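Local atomic coordinates of myosin regulatory light chain (Physarum polycephalum, PDB entry 2BL0), a protein that probably serves as a calcium-binding light chain of myosin II, built from EF-hand motifs and placed in the motor's regulatory domain. Residues Gly91-Gln94 with Glu95-Arg99; Pro67-Pro71 with Thr72-Lys76. All blocks are in the same frame, centred on the assembly; numbering follows the deposited sequence.

In the fold
Both contacts are local, and they follow one another along the chain. Contact 2 (67-71 with 72-76) comes first, in the linker that leads from helix 57-64 into helix 75-85. That helix then runs on toward the loop that ends in contact 1 (91-94 with 95-99). The two centres are 22 Å apart, and the nearest atoms are about 13 Å apart, so they do not touch. Contact 1 includes Thr92 and Glu97 of the inferred second calcium site. The calcium ion seen in the entry lies elsewhere, in the first EF-hand, with Asp15, Asp17, Asp19 and Lys21. Contact 2 lies away from both sites.

Contact 1. Residues Gly91-Gln94 with Glu95-Arg99; sequences GTIQ and EAELR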
# COMPACT_ATOMS: atom_id res chain seq x y z
N GLY B 91 -28.90 -24.43 -12.65
CA GLY B 91 -27.79 -23.70 -12.07
C GLY B 91 -28.02 -22.21 -11.97
O GLY B 91 -27.06 -21.45 -11.81
N THR B 92 -29.27 -21.77 -12.10
CA THR B 92 -29.58 -20.35 -12.05
C THR B 92 -30.57 -20.03 -10.93
O THR B 92 -31.28 -20.90 -10.41
CB THR B 92 -30.12 -19.80 -13.41
OG1 THR B 92 -31.42 -20.33 -13.70
CG2 THR B 92 -29.25 -20.23 -14.58
N ILE B 93 -30.56 -18.76 -10.54
CA ILE B 93 -31.57 -18.15 -9.70
C ILE B 93 -31.90 -16.79 -10.35
O ILE B 93 -31.06 -16.20 -11.03
CB ILE B 93 -31.02 -18.02 -8.27
CG1 ILE B 93 -32.15 -17.74 -7.27
CG2 ILE B 93 -29.86 -17.01 -8.21
CD1 ILE B 93 -31.92 -16.66 -6.32
N GLN B 94 -33.12 -16.32 -10.18
CA GLN B 94 -33.46 -14.99 -10.67
C GLN B 94 -32.76 -13.94 -9.82
O GLN B 94 -32.79 -14.00 -8.59
CB GLN B 94 -34.98 -14.82 -10.67
CG GLN B 94 -35.69 -15.77 -11.65
CD GLN B 94 -35.24 -15.57 -13.09
OE1 GLN B 94 -34.52 -16.41 -13.64
NE2 GLN B 94 -35.69 -14.46 -13.71
N GLU B 95 -32.10 -12.97 -10.46
CA GLU B 95 -31.46 -11.91 -9.68
C GLU B 95 -32.45 -11.23 -8.74
O GLU B 95 -32.08 -10.86 -7.63
CB GLU B 95 -30.77 -10.86 -10.53
CG GLU B 95 -29.95 -9.92 -9.66
CD GLU B 95 -29.17 -8.92 -10.46
OE1 GLU B 95 -29.52 -7.72 -10.44
OE2 GLU B 95 -28.18 -9.33 -11.09
N ALA B 96 -33.70 -11.08 -9.15
CA ALA B 96 -34.69 -10.44 -8.28
C ALA B 96 -34.87 -11.20 -6.98
O ALA B 96 -35.04 -10.59 -5.94
CB ALA B 96 -36.03 -10.32 -8.97
N GLU B 97 -34.89 -12.53 -7.05
CA GLU B 97 -35.05 -13.31 -5.83
C GLU B 97 -33.82 -13.18 -4.94
O GLU B 97 -33.97 -12.93 -3.74
CB GLU B 97 -35.37 -14.78 -6.11
CG GLU B 97 -35.81 -15.55 -4.86
CD GLU B 97 -36.86 -14.84 -4.02
OE1 GLU B 97 -37.67 -14.03 -4.54
OE2 GLU B 97 -36.89 -15.11 -2.79
N LEU B 98 -32.63 -13.29 -5.53
CA LEU B 98 -31.35 -13.09 -4.85
C LEU B 98 -31.32 -11.76 -4.10
O LEU B 98 -30.98 -11.71 -2.91
CB LEU B 98 -30.19 -13.13 -5.84
CG LEU B 98 -28.77 -12.97 -5.27
CD1 LEU B 98 -28.53 -14.00 -4.20
CD2 LEU B 98 -27.70 -13.00 -6.35
N ARG B 99 -31.69 -10.67 -4.78
CA ARG B 99 -31.72 -9.36 -4.13
C ARG B 99 -32.63 -9.37 -2.90
O ARG B 99 -32.26 -8.86 -1.83
CB ARG B 99 -32.17 -8.26 -5.11
CG ARG B 99 -31.13 -7.86 -6.16
CD ARG B 99 -31.73 -7.01 -7.29
NE ARG B 99 -30.76 -6.36 -8.19
CZ ARG B 99 -30.07 -5.27 -7.89
NH1 ARG B 99 -30.21 -4.69 -6.70
NH2 ARG B 99 -29.24 -4.74 -8.78
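Ile93 reaches the first turn of helix 95-104 with a single methyl group. Its CD1 lies 3.5 Å from Leu98 N and 4.0 Å from Leu98 CB. The same methyl is 3.9 Å from Glu97 CB, so it rests on the base of both residues. CG1 of Ile93 stands opposite the backbone N (chi1 -165°), which turns the CG1 branch, with CD1 at its end, toward the helix. Beside this apolar contact, the carbonyl of Gln94 takes the first helical bond. Leu98 N donates to Gln94 O at 3.1 Å with an almost straight N-H...O angle of 174°. Glu97 N also approaches Gln94 O, at 3.0 Å, but this bond is weak and bent.

Gln94 is the N-cap residue, yet its side chain turns off the helix. CG lies beside the backbone N, the chain bends at chi2, and NE2 bonds to Asp126 O.

Across the first turn, Glu95 and Arg99, four residues apart, form a salt bridge along the helix. Arg99 NE meets Glu95 OE1 at 2.9 Å, on the anti side and 27° out of the carboxylate plane. A longer, weak bond from Arg99 NH2 goes to the same oxygen. Arg99 also has a second carboxylate, as NH1 pairs with Glu115.

Outside the two segments, the backbone of Ile93 is bonded to Ile129 of strand 128-130, and their side chains touch. Leu98 packs on Met118. This is the end of an EF-hand loop. A short strand, paired with the strand of the partner loop, passes directly into the exiting helix. Thr92 and Glu97, on either side of Ile93 in the sequence, belong to the inferred second calcium site.

Contact 2. Residues Pro67-Pro71 with Thr72-Lys76; sequences PIKTP and TEQSK
The backbone runs extended from Ile68 to Thr70 and then coils through Pro71-Gln74 into helix 75-85. This is part of the linker between the two EF-hand pairs. Pro71-Gln74 forms a type I turn: Gln74 N donates to Pro71 O at 3.0 Å, from above the carbonyl plane. A weak bond joins Glu73 N to Thr70 O, one residue earlier. In the next turn Ser75 N and Ser75 OG both donate to Thr72 O from the same face.

The extended Glu73 side chain reaches back to Thr70, and its OE2 takes two bonds there. The backbone Thr70 N meets it at 2.9 Å in a nearly straight line (179°), from above the carboxylate plane. Thr70 OG1 donates at 2.9 Å to the anti lone pair. OG1 can do so because it sits between the backbone N and the carbonyl carbon (chi1 60°). A valine here removes that hydroxyl, and the Glu73 carboxylate, left with the backbone bond, would probably turn more freely.

The Lys69 side chain crosses that of Glu73 at a slant, its CD 4.0 Å from both Glu73 CB and Gln74 CG. Its NZ pairs with Glu77, while Gln74 OE1 bonds to Asn37. Another protein chain packs on Pro71 and Gln74. One water accepts from Gln74 NE2 at 2.9 Å and, weakly, from Lys69 NZ at 3.5 Å.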
# COMPACT_ATOMS: atom_id res chain seq x y z
N PRO B 67 -10.09 -19.42 14.18
CA PRO B 67 -10.56 -20.16 13.00
C PRO B 67 -11.85 -19.67 12.37
O PRO B 67 -12.70 -20.47 11.96
CB PRO B 67 -10.78 -21.58 13.54
CG PRO B 67 -10.27 -21.59 14.89
CD PRO B 67 -10.31 -20.19 15.41
N ILE B 68 -12.01 -18.35 12.28
CA ILE B 68 -13.13 -17.76 11.57
C ILE B 68 -13.02 -18.24 10.12
O ILE B 68 -11.93 -18.27 9.55
CB ILE B 68 -13.05 -16.22 11.67
CG1 ILE B 68 -13.06 -15.76 13.14
CG2 ILE B 68 -14.19 -15.61 10.90
CD1 ILE B 68 -12.69 -14.27 13.35
N LYS B 69 -14.15 -18.62 9.52
CA LYS B 69 -14.15 -19.18 8.17
C LYS B 69 -13.59 -18.24 7.11
O LYS B 69 -13.95 -17.06 7.06
CB LYS B 69 -15.58 -19.59 7.77
CG LYS B 69 -16.14 -20.77 8.55
CD LYS B 69 -17.03 -21.64 7.70
CE LYS B 69 -17.82 -22.64 8.52
NZ LYS B 69 -19.23 -22.65 8.06
N THR B 70 -12.71 -18.78 6.27
CA THR B 70 -12.30 -18.13 5.03
C THR B 70 -13.36 -18.38 3.95
O THR B 70 -14.23 -19.22 4.12
CB THR B 70 -10.93 -18.64 4.56
OG1 THR B 70 -10.99 -20.04 4.33
CG2 THR B 70 -9.85 -18.46 5.66
N PRO B 71 -13.30 -17.65 2.84
CA PRO B 71 -14.30 -17.83 1.78
C PRO B 71 -14.37 -19.27 1.21
O PRO B 71 -15.47 -19.74 0.98
CB PRO B 71 -13.88 -16.80 0.73
CG PRO B 71 -13.16 -15.76 1.51
CD PRO B 71 -12.39 -16.53 2.54
N THR B 72 -13.24 -19.96 1.00
CA THR B 72 -13.34 -21.34 0.49
C THR B 72 -14.04 -22.28 1.47
O THR B 72 -14.67 -23.25 1.05
CB THR B 72 -11.97 -21.96 0.11
OG1 THR B 72 -11.07 -21.83 1.22
CG2 THR B 72 -11.33 -21.20 -1.01
N GLU B 73 -13.91 -22.01 2.76
CA GLU B 73 -14.58 -22.81 3.77
C GLU B 73 -16.09 -22.63 3.73
O GLU B 73 -16.82 -23.37 4.40
CB GLU B 73 -14.07 -22.46 5.17
CG GLU B 73 -12.66 -22.92 5.45
CD GLU B 73 -12.20 -22.45 6.82
OE1 GLU B 73 -12.47 -23.14 7.83
OE2 GLU B 73 -11.57 -21.39 6.88
N GLN B 74 -16.57 -21.63 2.98
CA GLN B 74 -18.00 -21.38 2.84
C GLN B 74 -18.60 -21.87 1.52
O GLN B 74 -19.81 -21.81 1.35
CB GLN B 74 -18.31 -19.90 3.04
CG GLN B 74 -17.94 -19.42 4.44
CD GLN B 74 -18.06 -17.93 4.64
OE1 GLN B 74 -17.66 -17.15 3.77
NE2 GLN B 74 -18.60 -17.52 5.80
N SER B 75 -17.77 -22.35 0.59
CA SER B 75 -18.25 -22.74 -0.74
C SER B 75 -19.34 -23.79 -0.72
O SER B 75 -20.36 -23.67 -1.42
CB SER B 75 -17.09 -23.27 -1.56
OG SER B 75 -16.06 -22.30 -1.65
N LYS B 76 -19.10 -24.84 0.05
CA LYS B 76 -20.02 -25.96 0.13
C LYS B 76 -21.37 -25.50 0.65
O LYS B 76 -22.40 -25.74 0.02
CB LYS B 76 -19.44 -27.07 1.00
CG LYS B 76 -20.42 -28.17 1.41
CD LYS B 76 -20.92 -28.97 0.23
CE LYS B 76 -21.73 -30.21 0.65
NZ LYS B 76 -22.71 -30.71 -0.40
O HOH W 1 -19.85 -19.25 7.74